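Local structure of separin (Saccharomyces cerevisiae, 5U1T) at residues D1410-I1415 with M1548-N1553; G1431-I1436 with L1465-G1470; K1458-S1463 with A1490-L1495; C1522-G1527 with L1590-V1595. The protein cleaves the cohesin subunit MCD1/SCC1 at the onset of anaphase as a caspase-like cysteine protease, and is held inactive by securin for most of the cell cycle. One frame throughout, in Å; residues are numbered along the deposited sequence.

Overall arrangement
The chain opens contact 1 at strand 1412-1416, contact 2 at helix 1423-1436 and contact 3 at the end of helix 1453-1461. Strand 1465-1469 closes contact 2, and residues 1490-1495 close contact 3. These two contacts cross, and both nest inside the long loop of contact 1. Contact 4 opens at residues 1522-1527, after both have closed. Contact 1 closes at 1548-1553, inside the span of contact 4, so these two cross as well. Contact 4 closes last, at the C terminus. Contacts 1 to 3 tie helices and loops to one sheet, whose strands 1412-1416, 1465-1469, 1492-1494 and 1524-1528 lie side by side in that order. Contact 4 joins this sheet to strand 1592-1594, which pairs with 1404-1406.

Contact 1. Residues D1410-I1415 with M1548-N1553; sequences DNISMI and MGFRCN
The ring of Phe-1550 meets residues 1410-1415 with its edge. Met-1414 CE lies in the ring plane, 3.9 Å from Phe-1550 CZ and 4.1 Å from Phe-1550 CE2. Ile-1412 CD1 comes to the same corner, close to the plane, at 4.3 Å from Phe-1550 CZ. The two residues are two apart in the chain, and both leave the backbone toward Phe-1550. The ring itself reaches inward because CG is anti to the backbone N (chi1 -164°). The Met-1414 chain bends at chi3, and this bend sets the direction of its methyl group. All three side chains are buried, and the contact is wholly apolar. Phe-1545 also meets the Phe-1550 ring, with planes at about 60°, while Ile-1436 and Leu-1465 pack on it as well. The segment 1548-1553 follows helix 1534-1548. Gly-1549, with positive phi, is the C-prime residue of a Schellman motif, in which Phe-1550 N bonds to Phe-1545 O and Gly-1549 N to Glu-1546 O. The Schellman turn thus ends the helix just before the aromatic residue that packs on the sheet, as part of the alpha/beta core of the separase protease domain.

Contact 2. Residues G1431-I1436 with L1465-G1470; sequences GMFQKI and LFVYIG
Phe-1433 is the residue of helix segment 1431-1436 that reaches strand 1465-1469. Its CZ lies 3.6 Å from Val-1467 CG2, and its CE2 lies 4.0 Å from the same methyl. Ile-1469 CD1 adds a looser touch, 4.2 Å from Phe-1433 CE2. The two methyl groups approach the ring obliquely. Phe-1433 and Val-1467 extend from opposite directions, one from the helix and one from the strand. The ring projects away from the carbonyl side, with CG anti to the carbonyl carbon (chi1 -78°). One turn further on, Ile-1436 faces the same sheet but packs on Ile-1412 of the neighbouring strand. Across the contact, Val-1467 and Ile-1469 point toward the helix, while Tyr-1468 between them points away. Its OH bonds to His-1471 O. Ile-1469 also touches Thr-1425 and Phe-1429, earlier in the same helix. Its side chain is about 9 Å from that of Cys-1497, the active-site residue by similarity, so the Ile-1469 end of the contact lies near the probable catalytic centre. Helix 1423-1436 links the parallel neighbours 1412-1416 and 1444-1447. That is a beta-alpha-beta crossover, and its helix packs on part of one face of the central protease sheet.

Contact 3. Residues K1458-S1463 with A1490-L1495; sequences KMLQNS and APSFLL
The backbones come nearest at Leu-1460 and Ala-1490, whose CA atoms are 5.5 Å apart, and there Ala-1490 N donates a hydrogen bond to Leu-1460 O at 2.9 Å. Leu-1460 sits in the last turn of helix 1453-1461, where carbonyls begin to run out of N-H partners in the helix. The loop leading into strand 1492-1494 supplies one, from Ala-1490 N. Beside this bond, Ala-1490 CB points toward the helix end and lies 3.8 Å from Ser-1463 CB. The Ser-1463 hydroxyl probably pairs with Ser-1413 OG of strand 1412-1416, though its exact position is uncertain. Leu-1460 reaches further along residues 1490-1495, and its CD2 comes within 4.3 Å of Ser-1492 OG. That hydroxyl is used inside its own segment. Ser-1492 OG donates to Ala-1490 O at 2.8 Å, from a position tilted 28° out of the carbonyl plane. With chi1 at -54° the hydroxyl lies beside the backbone N, which brings it back to the carbonyl two residues earlier. Phe-1466 and Tyr-1517 pack on both Leu-1460 and Ser-1492. The contact therefore joins the end of a helix to the entry of strand 1492-1494. Helix 1453-1461 leads into strand 1465-1469, the parallel neighbour of 1492-1494 in the protease sheet. The cross-segment polar link is purely main-chain. The N-H and carbonyl of buried Ala-1490 both have partners, one across the contact and one two residues ahead.

Contact 4. Residues C1522-G1527 with L1590-V1595; sequences CPMVLG and LPIKFV
Leu-1590 N donates a nearly straight hydrogen bond to Pro-1523 O, 2.8 Å long with an N-H...O angle of 172°. It continues the antiparallel pairing of strands 1524-1528 and 1585-1589 at the edge of the central sheet of the protease domain. Val-1525 with Tyr-1588 and Gly-1527 with Val-1586 are bonded in the same register. Beyond Leu-1590 the chain leaves this sheet. Residues 1592-1594 instead pair in parallel with strand 1404-1406. Where the two backbones part, apolar side chains meet. Met-1524 points toward the second segment, and Ile-1592 points back at it. The two side chains cross at about a right angle. Ile-1592 CG2 lies 3.7 Å from Met-1524 CB and 3.8 Å from Met-1524 CG. The methionine has CG anti to the backbone N (chi1 -170°), and its chain then bends at chi2 and chi3, so that its terminal methyl also passes by the isoleucine. Leu-1590 also lies against Pro-1523: its CB is 3.8 Å from Pro-1523 O. Its side chain then packs on Leu-1391, Leu-1394 and Leu-1395 of helix 1388-1397. Pro-1523 meets that helix too, at Leu-1394. At the far end of the crossing pair, Met-1524 CE rests 4.0 Å from Ile-1592 CD1.

Contact 1. Residues D1410-I1415 with M1548-N1553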
loop_
_atom_site.group_PDB
_atom_site.type_symbol
_atom_site.label_atom_id
_atom_site.label_comp_id
_atom_site.label_asym_id
_atom_site.label_seq_id
_atom_site.Cartn_x
_atom_site.Cartn_y
_atom_site.Cartn_z
ATOM N N ASP A 1410 27.552 44.663 -29.639
ATOM C CA ASP A 1410 26.418 43.986 -30.284
ATOM C C ASP A 1410 25.810 42.855 -29.449
ATOM O O ASP A 1410 26.348 42.457 -28.413
ATOM C CB ASP A 1410 26.823 43.424 -31.648
ATOM C CG ASP A 1410 28.130 42.651 -31.603
ATOM O OD1 ASP A 1410 28.331 41.855 -30.657
ATOM O OD2 ASP A 1410 28.958 42.847 -32.523
ATOM N N ASN A 1411 24.687 42.338 -29.932
ATOM C CA ASN A 1411 23.992 41.224 -29.301
ATOM C C ASN A 1411 23.652 41.434 -27.833
ATOM O O ASN A 1411 23.874 40.545 -27.011
ATOM C CB ASN A 1411 24.813 39.945 -29.442
ATOM C CG ASN A 1411 24.311 39.063 -30.559
ATOM O OD1 ASN A 1411 25.005 38.855 -31.550
ATOM N ND2 ASN A 1411 23.089 38.545 -30.412
ATOM N N ILE A 1412 23.098 42.599 -27.510
ATOM C CA ILE A 1412 22.647 42.869 -26.150
ATOM C C ILE A 1412 21.098 42.865 -26.056
ATOM O O ILE A 1412 20.407 43.451 -26.896
ATOM C CB ILE A 1412 23.256 44.204 -25.636
ATOM C CG1 ILE A 1412 22.804 45.388 -26.483
ATOM C CG2 ILE A 1412 24.766 44.120 -25.582
ATOM C CD1 ILE A 1412 21.699 46.171 -25.879
ATOM N N SER A 1413 20.568 42.169 -25.049
ATOM C CA SER A 1413 19.118 42.010 -24.855
ATOM C C SER A 1413 18.594 42.915 -23.752
ATOM O O SER A 1413 19.294 43.184 -22.775
ATOM C CB SER A 1413 18.756 40.558 -24.509
ATOM O OG SER A 1413 19.208 39.641 -25.486
ATOM N N MET A 1414 17.358 43.372 -23.901
ATOM C CA MET A 1414 16.734 44.170 -22.864
ATOM C C MET A 1414 15.249 43.957 -22.810
ATOM O O MET A 1414 14.603 43.676 -23.819
ATOM C CB MET A 1414 17.024 45.641 -23.070
ATOM C CG MET A 1414 17.303 45.982 -24.497
ATOM S SD MET A 1414 18.216 47.518 -24.585
ATOM C CE MET A 1414 19.258 47.312 -23.147
ATOM N N ILE A 1415 14.715 44.088 -21.605
ATOM C CA ILE A 1415 13.294 43.959 -21.354
ATOM C C ILE A 1415 12.888 45.155 -20.498
ATOM O O ILE A 1415 13.548 45.463 -19.513
ATOM C CB ILE A 1415 12.971 42.623 -20.662
ATOM C CG1 ILE A 1415 13.450 41.459 -21.533
ATOM C CG2 ILE A 1415 11.494 42.513 -20.355
ATOM C CD1 ILE A 1415 13.312 40.118 -20.901
ATOM N N MET A 1548 29.353 52.769 -15.742
ATOM C CA MET A 1548 29.915 51.578 -16.346
ATOM C C MET A 1548 30.212 51.792 -17.820
ATOM O O MET A 1548 31.024 51.082 -18.398
ATOM C CB MET A 1548 29.008 50.366 -16.136
ATOM C CG MET A 1548 29.777 49.070 -15.924
ATOM S SD MET A 1548 28.825 47.770 -15.145
ATOM C CE MET A 1548 27.455 48.763 -14.618
ATOM N N GLY A 1549 29.548 52.769 -18.420
ATOM C CA GLY A 1549 29.769 53.097 -19.809
ATOM C C GLY A 1549 28.713 52.577 -20.747
ATOM O O GLY A 1549 28.869 52.625 -21.955
ATOM N N PHE A 1550 27.624 52.082 -20.188
ATOM C CA PHE A 1550 26.558 51.541 -20.996
ATOM C C PHE A 1550 25.861 52.622 -21.764
ATOM O O PHE A 1550 24.901 53.218 -21.293
ATOM C CB PHE A 1550 25.540 50.819 -20.141
ATOM C CG PHE A 1550 24.636 49.935 -20.921
ATOM C CD1 PHE A 1550 25.157 48.992 -21.773
ATOM C CD2 PHE A 1550 23.274 50.056 -20.818
ATOM C CE1 PHE A 1550 24.335 48.178 -22.502
ATOM C CE2 PHE A 1550 22.445 49.244 -21.542
ATOM C CZ PHE A 1550 22.979 48.307 -22.386
ATOM N N ARG A 1551 26.359 52.861 -22.963
ATOM C CA ARG A 1551 25.804 53.860 -23.854
ATOM C C ARG A 1551 25.844 53.367 -25.293
ATOM O O ARG A 1551 26.133 52.210 -25.557
ATOM C CB ARG A 1551 26.566 55.176 -23.708
ATOM C CG ARG A 1551 25.863 56.195 -22.830
ATOM C CD ARG A 1551 26.845 57.055 -22.043
ATOM N NE ARG A 1551 27.992 57.477 -22.844
ATOM C CZ ARG A 1551 28.323 58.743 -23.084
ATOM N NH1 ARG A 1551 27.599 59.736 -22.588
ATOM N NH2 ARG A 1551 29.388 59.017 -23.826
ATOM N N CYS A 1552 25.551 54.247 -26.235
ATOM C CA CYS A 1552 25.557 53.844 -27.624
ATOM C C CYS A 1552 26.837 54.214 -28.348
ATOM O O CYS A 1552 27.057 53.766 -29.464
ATOM C CB CYS A 1552 24.347 54.415 -28.341
ATOM S SG CYS A 1552 22.795 53.748 -27.715
ATOM N N ASN A 1553 27.687 55.020 -27.721
ATOM C CA ASN A 1553 28.941 55.407 -28.360
ATOM C C ASN A 1553 30.136 54.673 -27.777
ATOM O O ASN A 1553 31.074 55.294 -27.295
ATOM C CB ASN A 1553 29.160 56.914 -28.290
ATOM C CG ASN A 1553 29.209 57.427 -26.876
ATOM O OD1 ASN A 1553 30.261 57.466 -26.250
ATOM N ND2 ASN A 1553 28.063 57.833 -26.366
#

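Contact 2. Residues G1431-I1436 with L1465-G1470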
loop_
_atom_site.group_PDB
_atom_site.type_symbol
_atom_site.label_atom_id
_atom_site.label_comp_id
_atom_site.label_asym_id
_atom_site.label_seq_id
_atom_site.Cartn_x
_atom_site.Cartn_y
_atom_site.Cartn_z
ATOM N N GLY A 1431 14.208 55.893 -24.338
ATOM C CA GLY A 1431 15.218 56.543 -25.155
ATOM C C GLY A 1431 16.467 55.739 -25.468
ATOM O O GLY A 1431 16.666 55.349 -26.618
ATOM N N MET A 1432 17.305 55.497 -24.459
ATOM C CA MET A 1432 18.587 54.815 -24.662
ATOM C C MET A 1432 18.452 53.380 -25.195
ATOM O O MET A 1432 19.244 52.951 -26.039
ATOM C CB MET A 1432 19.394 54.803 -23.359
ATOM C CG MET A 1432 20.573 53.841 -23.361
ATOM S SD MET A 1432 21.322 53.655 -21.733
ATOM C CE MET A 1432 22.293 55.160 -21.651
ATOM N N PHE A 1433 17.454 52.642 -24.714
ATOM C CA PHE A 1433 17.309 51.241 -25.107
ATOM C C PHE A 1433 16.974 51.109 -26.592
ATOM O O PHE A 1433 17.603 50.330 -27.309
ATOM C CB PHE A 1433 16.240 50.534 -24.259
ATOM C CG PHE A 1433 16.715 50.142 -22.884
ATOM C CD1 PHE A 1433 17.977 50.521 -22.427
ATOM C CD2 PHE A 1433 15.908 49.384 -22.047
ATOM C CE1 PHE A 1433 18.421 50.154 -21.154
ATOM C CE2 PHE A 1433 16.349 49.017 -20.775
ATOM C CZ PHE A 1433 17.604 49.402 -20.332
ATOM N N GLN A 1434 15.995 51.881 -27.054
ATOM C CA GLN A 1434 15.568 51.798 -28.447
ATOM C C GLN A 1434 16.685 52.257 -29.382
ATOM O O GLN A 1434 16.699 51.904 -30.562
ATOM C CB GLN A 1434 14.312 52.638 -28.678
ATOM C CG GLN A 1434 14.599 54.135 -28.661
ATOM C CD GLN A 1434 13.360 54.988 -28.840
ATOM O OE1 GLN A 1434 12.232 54.511 -28.659
ATOM N NE2 GLN A 1434 13.561 56.264 -29.195
ATOM N N LYS A 1435 17.609 53.055 -28.852
ATOM C CA LYS A 1435 18.756 53.522 -29.620
ATOM C C LYS A 1435 19.777 52.414 -29.778
ATOM O O LYS A 1435 20.387 52.258 -30.830
ATOM C CB LYS A 1435 19.408 54.726 -28.950
ATOM C CG LYS A 1435 18.614 56.002 -29.053
ATOM C CD LYS A 1435 19.240 57.063 -28.169
ATOM C CE LYS A 1435 18.647 58.444 -28.414
ATOM N NZ LYS A 1435 19.160 59.417 -27.408
ATOM N N ILE A 1436 19.967 51.639 -28.720
ATOM C CA ILE A 1436 20.939 50.562 -28.764
ATOM C C ILE A 1436 20.506 49.454 -29.734
ATOM O O ILE A 1436 21.344 48.885 -30.428
ATOM C CB ILE A 1436 21.198 50.001 -27.361
ATOM C CG1 ILE A 1436 22.102 50.987 -26.603
ATOM C CG2 ILE A 1436 21.880 48.665 -27.457
ATOM C CD1 ILE A 1436 22.297 50.694 -25.131
ATOM N N LEU A 1465 25.031 40.793 -23.143
ATOM C CA LEU A 1465 24.465 41.442 -21.976
ATOM C C LEU A 1465 22.959 41.245 -21.917
ATOM O O LEU A 1465 22.261 41.415 -22.913
ATOM C CB LEU A 1465 24.788 42.929 -21.987
ATOM C CG LEU A 1465 24.059 43.711 -20.899
ATOM C CD1 LEU A 1465 24.508 43.233 -19.532
ATOM C CD2 LEU A 1465 24.303 45.190 -21.054
ATOM N N PHE A 1466 22.462 40.879 -20.745
ATOM C CA PHE A 1466 21.029 40.805 -20.525
ATOM C C PHE A 1466 20.587 41.812 -19.469
ATOM O O PHE A 1466 21.066 41.766 -18.340
ATOM C CB PHE A 1466 20.627 39.401 -20.097
ATOM C CG PHE A 1466 19.183 39.282 -19.755
ATOM C CD1 PHE A 1466 18.240 39.118 -20.749
ATOM C CD2 PHE A 1466 18.759 39.351 -18.444
ATOM C CE1 PHE A 1466 16.903 39.019 -20.438
ATOM C CE2 PHE A 1466 17.422 39.254 -18.127
ATOM C CZ PHE A 1466 16.494 39.082 -19.121
ATOM N N VAL A 1467 19.687 42.729 -19.815
ATOM C CA VAL A 1467 19.175 43.653 -18.804
ATOM C C VAL A 1467 17.645 43.621 -18.763
ATOM O O VAL A 1467 16.990 43.543 -19.796
ATOM C CB VAL A 1467 19.703 45.099 -19.019
ATOM C CG1 VAL A 1467 20.784 45.119 -20.076
ATOM C CG2 VAL A 1467 18.585 46.078 -19.337
ATOM N N TYR A 1468 17.095 43.643 -17.548
ATOM C CA TYR A 1468 15.669 43.426 -17.314
ATOM C C TYR A 1468 15.118 44.391 -16.274
ATOM O O TYR A 1468 15.590 44.413 -15.155
ATOM C CB TYR A 1468 15.429 41.984 -16.862
ATOM C CG TYR A 1468 14.029 41.675 -16.340
ATOM C CD1 TYR A 1468 13.702 41.853 -14.996
ATOM C CD2 TYR A 1468 13.049 41.178 -17.181
ATOM C CE1 TYR A 1468 12.431 41.559 -14.516
ATOM C CE2 TYR A 1468 11.777 40.878 -16.708
ATOM C CZ TYR A 1468 11.474 41.067 -15.376
ATOM O OH TYR A 1468 10.210 40.766 -14.916
ATOM N N ILE A 1469 14.103 45.166 -16.641
ATOM C CA ILE A 1469 13.443 46.072 -15.703
ATOM C C ILE A 1469 11.946 45.741 -15.535
ATOM O O ILE A 1469 11.160 45.853 -16.466
ATOM C CB ILE A 1469 13.596 47.545 -16.154
ATOM C CG1 ILE A 1469 15.056 47.858 -16.487
ATOM C CG2 ILE A 1469 13.060 48.494 -15.096
ATOM C CD1 ILE A 1469 15.329 49.307 -16.710
ATOM N N GLY A 1470 11.560 45.342 -14.334
ATOM C CA GLY A 1470 10.188 44.973 -14.046
ATOM C C GLY A 1470 10.248 44.137 -12.788
ATOM O O GLY A 1470 11.327 44.020 -12.210
#

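Contact 3. Residues K1458-S1463 with A1490-L1495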
loop_
_atom_site.group_PDB
_atom_site.type_symbol
_atom_site.label_atom_id
_atom_site.label_comp_id
_atom_site.label_asym_id
_atom_site.label_seq_id
_atom_site.Cartn_x
_atom_site.Cartn_y
_atom_site.Cartn_z
ATOM N N LYS A 1458 16.297 32.380 -25.232
ATOM C CA LYS A 1458 17.288 32.588 -26.281
ATOM C C LYS A 1458 17.998 33.896 -25.978
ATOM O O LYS A 1458 19.192 34.022 -26.221
ATOM C CB LYS A 1458 16.647 32.555 -27.696
ATOM C CG LYS A 1458 16.275 33.891 -28.382
ATOM C CD LYS A 1458 15.528 33.635 -29.710
ATOM C CE LYS A 1458 14.503 32.487 -29.538
ATOM N NZ LYS A 1458 13.507 32.261 -30.651
ATOM N N MET A 1459 17.283 34.854 -25.398
ATOM C CA MET A 1459 17.934 36.084 -24.961
ATOM C C MET A 1459 19.080 35.787 -24.010
ATOM O O MET A 1459 20.182 36.291 -24.180
ATOM C CB MET A 1459 16.948 37.015 -24.270
ATOM C CG MET A 1459 16.226 37.970 -25.181
ATOM S SD MET A 1459 15.272 39.115 -24.169
ATOM C CE MET A 1459 15.042 40.465 -25.335
ATOM N N LEU A 1460 18.813 34.953 -23.013
ATOM C CA LEU A 1460 19.799 34.666 -21.981
ATOM C C LEU A 1460 21.027 33.968 -22.527
ATOM O O LEU A 1460 22.149 34.323 -22.174
ATOM C CB LEU A 1460 19.189 33.812 -20.874
ATOM C CG LEU A 1460 18.144 34.533 -20.037
ATOM C CD1 LEU A 1460 17.317 33.526 -19.242
ATOM C CD2 LEU A 1460 18.818 35.553 -19.139
ATOM N N GLN A 1461 20.819 32.972 -23.378
ATOM C CA GLN A 1461 21.927 32.139 -23.815
ATOM C C GLN A 1461 22.595 32.696 -25.044
ATOM O O GLN A 1461 23.561 32.117 -25.527
ATOM C CB GLN A 1461 21.455 30.718 -24.104
ATOM C CG GLN A 1461 20.886 29.977 -22.916
ATOM C CD GLN A 1461 20.108 28.758 -23.348
ATOM O OE1 GLN A 1461 20.545 28.004 -24.207
ATOM N NE2 GLN A 1461 18.933 28.577 -22.774
ATOM N N ASN A 1462 22.084 33.811 -25.560
ATOM C CA ASN A 1462 22.611 34.374 -26.807
ATOM C C ASN A 1462 22.847 35.879 -26.756
ATOM O O ASN A 1462 22.718 36.562 -27.781
ATOM C CB ASN A 1462 21.673 34.053 -27.983
ATOM C CG ASN A 1462 21.685 32.581 -28.352
ATOM O OD1 ASN A 1462 20.778 31.827 -28.001
ATOM N ND2 ASN A 1462 22.727 32.163 -29.053
ATOM N N SER A 1463 23.192 36.387 -25.575
ATOM C CA SER A 1463 23.480 37.810 -25.407
ATOM C C SER A 1463 24.839 38.045 -24.759
ATOM O O SER A 1463 25.278 37.256 -23.919
ATOM C CB SER A 1463 22.397 38.482 -24.561
ATOM O OG SER A 1463 21.100 38.168 -25.035
ATOM N N ALA A 1490 24.090 35.120 -20.133
ATOM C CA ALA A 1490 24.639 36.459 -20.214
ATOM C C ALA A 1490 24.649 37.114 -18.847
ATOM O O ALA A 1490 23.733 36.901 -18.053
ATOM C CB ALA A 1490 23.837 37.311 -21.203
ATOM N N PRO A 1491 25.690 37.915 -18.578
ATOM C CA PRO A 1491 25.719 38.824 -17.429
ATOM C C PRO A 1491 24.387 39.561 -17.315
ATOM O O PRO A 1491 23.992 40.232 -18.256
ATOM C CB PRO A 1491 26.865 39.781 -17.771
ATOM C CG PRO A 1491 27.795 38.959 -18.597
ATOM C CD PRO A 1491 26.914 38.019 -19.397
ATOM N N SER A 1492 23.687 39.427 -16.200
ATOM C CA SER A 1492 22.339 39.967 -16.114
ATOM C C SER A 1492 22.179 41.115 -15.115
ATOM O O SER A 1492 22.636 41.034 -13.978
ATOM C CB SER A 1492 21.368 38.844 -15.771
ATOM O OG SER A 1492 21.502 37.781 -16.692
ATOM N N PHE A 1493 21.537 42.190 -15.563
ATOM C CA PHE A 1493 21.101 43.261 -14.672
ATOM C C PHE A 1493 19.619 43.068 -14.304
ATOM O O PHE A 1493 18.734 43.634 -14.945
ATOM C CB PHE A 1493 21.313 44.642 -15.320
ATOM C CG PHE A 1493 22.756 45.056 -15.433
ATOM C CD1 PHE A 1493 23.501 45.342 -14.309
ATOM C CD2 PHE A 1493 23.364 45.176 -16.663
ATOM C CE1 PHE A 1493 24.831 45.727 -14.412
ATOM C CE2 PHE A 1493 24.698 45.566 -16.766
ATOM C CZ PHE A 1493 25.427 45.836 -15.640
ATOM N N LEU A 1494 19.352 42.255 -13.289
ATOM C CA LEU A 1494 17.986 42.030 -12.815
ATOM C C LEU A 1494 17.478 43.221 -12.001
ATOM O O LEU A 1494 17.243 43.097 -10.798
ATOM C CB LEU A 1494 17.918 40.754 -11.953
ATOM C CG LEU A 1494 17.579 39.407 -12.590
ATOM C CD1 LEU A 1494 18.600 39.023 -13.616
ATOM C CD2 LEU A 1494 17.471 38.325 -11.535
ATOM N N LEU A 1495 17.311 44.374 -12.635
ATOM C CA LEU A 1495 16.981 45.596 -11.892
ATOM C C LEU A 1495 15.492 45.709 -11.523
ATOM O O LEU A 1495 14.819 46.651 -11.943
ATOM C CB LEU A 1495 17.396 46.832 -12.694
ATOM C CG LEU A 1495 18.709 46.755 -13.479
ATOM C CD1 LEU A 1495 18.957 48.024 -14.313
ATOM C CD2 LEU A 1495 19.861 46.498 -12.537
#

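Contact 4. Residues C1522-G1527 with L1590-V1595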
loop_
_atom_site.group_PDB
_atom_site.type_symbol
_atom_site.label_atom_id
_atom_site.label_comp_id
_atom_site.label_asym_id
_atom_site.label_seq_id
_atom_site.Cartn_x
_atom_site.Cartn_y
_atom_site.Cartn_z
ATOM N N CYS A 1522 25.451 31.763 -15.602
ATOM C CA CYS A 1522 25.649 33.205 -15.504
ATOM C C CYS A 1522 26.898 33.452 -14.665
ATOM O O CYS A 1522 27.056 32.836 -13.600
ATOM C CB CYS A 1522 24.425 33.888 -14.879
ATOM S SG CYS A 1522 24.456 35.699 -14.847
ATOM N N PRO A 1523 27.802 34.316 -15.167
ATOM C CA PRO A 1523 29.064 34.687 -14.531
ATOM C C PRO A 1523 28.995 36.011 -13.765
ATOM O O PRO A 1523 29.960 36.381 -13.092
ATOM C CB PRO A 1523 30.014 34.798 -15.727
ATOM C CG PRO A 1523 29.157 35.300 -16.808
ATOM C CD PRO A 1523 27.758 34.778 -16.563
ATOM N N MET A 1524 27.876 36.721 -13.871
ATOM C CA MET A 1524 27.673 37.975 -13.132
ATOM C C MET A 1524 26.196 38.307 -13.157
ATOM O O MET A 1524 25.649 38.584 -14.208
ATOM C CB MET A 1524 28.483 39.136 -13.739
ATOM C CG MET A 1524 28.527 40.431 -12.901
ATOM S SD MET A 1524 26.996 41.366 -12.637
ATOM C CE MET A 1524 26.469 41.634 -14.320
ATOM N N VAL A 1525 25.551 38.285 -12.001
ATOM C CA VAL A 1525 24.138 38.605 -11.940
ATOM C C VAL A 1525 23.897 39.609 -10.830
ATOM O O VAL A 1525 24.411 39.473 -9.720
ATOM C CB VAL A 1525 23.270 37.352 -11.728
ATOM C CG1 VAL A 1525 23.745 36.559 -10.519
ATOM C CG2 VAL A 1525 21.809 37.742 -11.586
ATOM N N LEU A 1526 23.129 40.638 -11.154
ATOM C CA LEU A 1526 22.916 41.752 -10.250
ATOM C C LEU A 1526 21.425 41.933 -9.968
ATOM O O LEU A 1526 20.641 42.110 -10.898
ATOM C CB LEU A 1526 23.530 43.015 -10.859
ATOM C CG LEU A 1526 23.581 44.348 -10.111
ATOM C CD1 LEU A 1526 24.668 45.257 -10.730
ATOM C CD2 LEU A 1526 22.220 45.050 -10.156
ATOM N N GLY A 1527 21.036 41.893 -8.693
ATOM C CA GLY A 1527 19.641 42.055 -8.317
ATOM C C GLY A 1527 19.453 42.838 -7.039
ATOM O O GLY A 1527 20.415 43.353 -6.487
ATOM N N LEU A 1590 31.435 37.327 -10.933
ATOM C CA LEU A 1590 32.692 38.041 -11.164
ATOM C C LEU A 1590 32.485 39.507 -11.561
ATOM O O LEU A 1590 31.516 39.844 -12.227
ATOM C CB LEU A 1590 33.503 37.323 -12.249
ATOM C CG LEU A 1590 33.716 35.830 -12.005
ATOM C CD1 LEU A 1590 34.681 35.238 -13.024
ATOM C CD2 LEU A 1590 34.202 35.601 -10.583
ATOM N N PRO A 1591 33.411 40.392 -11.169
ATOM C CA PRO A 1591 33.220 41.778 -11.600
ATOM C C PRO A 1591 33.455 41.930 -13.117
ATOM O O PRO A 1591 34.370 41.325 -13.693
ATOM C CB PRO A 1591 34.256 42.540 -10.779
ATOM C CG PRO A 1591 35.329 41.543 -10.530
ATOM C CD PRO A 1591 34.648 40.219 -10.390
ATOM N N ILE A 1592 32.603 42.706 -13.774
ATOM C CA ILE A 1592 32.752 42.905 -15.202
ATOM C C ILE A 1592 33.019 44.374 -15.504
ATOM O O ILE A 1592 32.646 45.252 -14.725
ATOM C CB ILE A 1592 31.504 42.426 -15.981
ATOM C CG1 ILE A 1592 30.335 43.400 -15.793
ATOM C CG2 ILE A 1592 31.124 41.024 -15.544
ATOM C CD1 ILE A 1592 29.208 43.219 -16.780
ATOM N N LYS A 1593 33.691 44.630 -16.623
ATOM C CA LYS A 1593 33.830 45.986 -17.154
ATOM C C LYS A 1593 33.473 45.959 -18.638
ATOM O O LYS A 1593 33.754 44.986 -19.341
ATOM C CB LYS A 1593 35.246 46.528 -16.928
ATOM C CG LYS A 1593 35.384 48.008 -17.237
ATOM C CD LYS A 1593 36.660 48.595 -16.671
ATOM C CE LYS A 1593 37.890 48.159 -17.444
ATOM N NZ LYS A 1593 39.133 48.611 -16.732
ATOM N N PHE A 1594 32.826 47.005 -19.120
ATOM C CA PHE A 1594 32.498 47.042 -20.540
ATOM C C PHE A 1594 33.664 47.585 -21.378
ATOM O O PHE A 1594 34.377 48.505 -20.972
ATOM C CB PHE A 1594 31.242 47.865 -20.759
ATOM C CG PHE A 1594 30.014 47.243 -20.171
ATOM C CD1 PHE A 1594 29.716 45.911 -20.412
ATOM C CD2 PHE A 1594 29.162 47.982 -19.369
ATOM C CE1 PHE A 1594 28.587 45.333 -19.875
ATOM C CE2 PHE A 1594 28.025 47.405 -18.831
ATOM C CZ PHE A 1594 27.739 46.079 -19.081
ATOM N N VAL A 1595 33.851 46.994 -22.553
ATOM C CA VAL A 1595 34.971 47.348 -23.421
ATOM C C VAL A 1595 34.508 47.804 -24.812
ATOM O O VAL A 1595 33.478 47.349 -25.327
ATOM C CB VAL A 1595 35.934 46.154 -23.574
ATOM C CG1 VAL A 1595 36.561 45.807 -22.233
ATOM C CG2 VAL A 1595 35.199 44.948 -24.169
#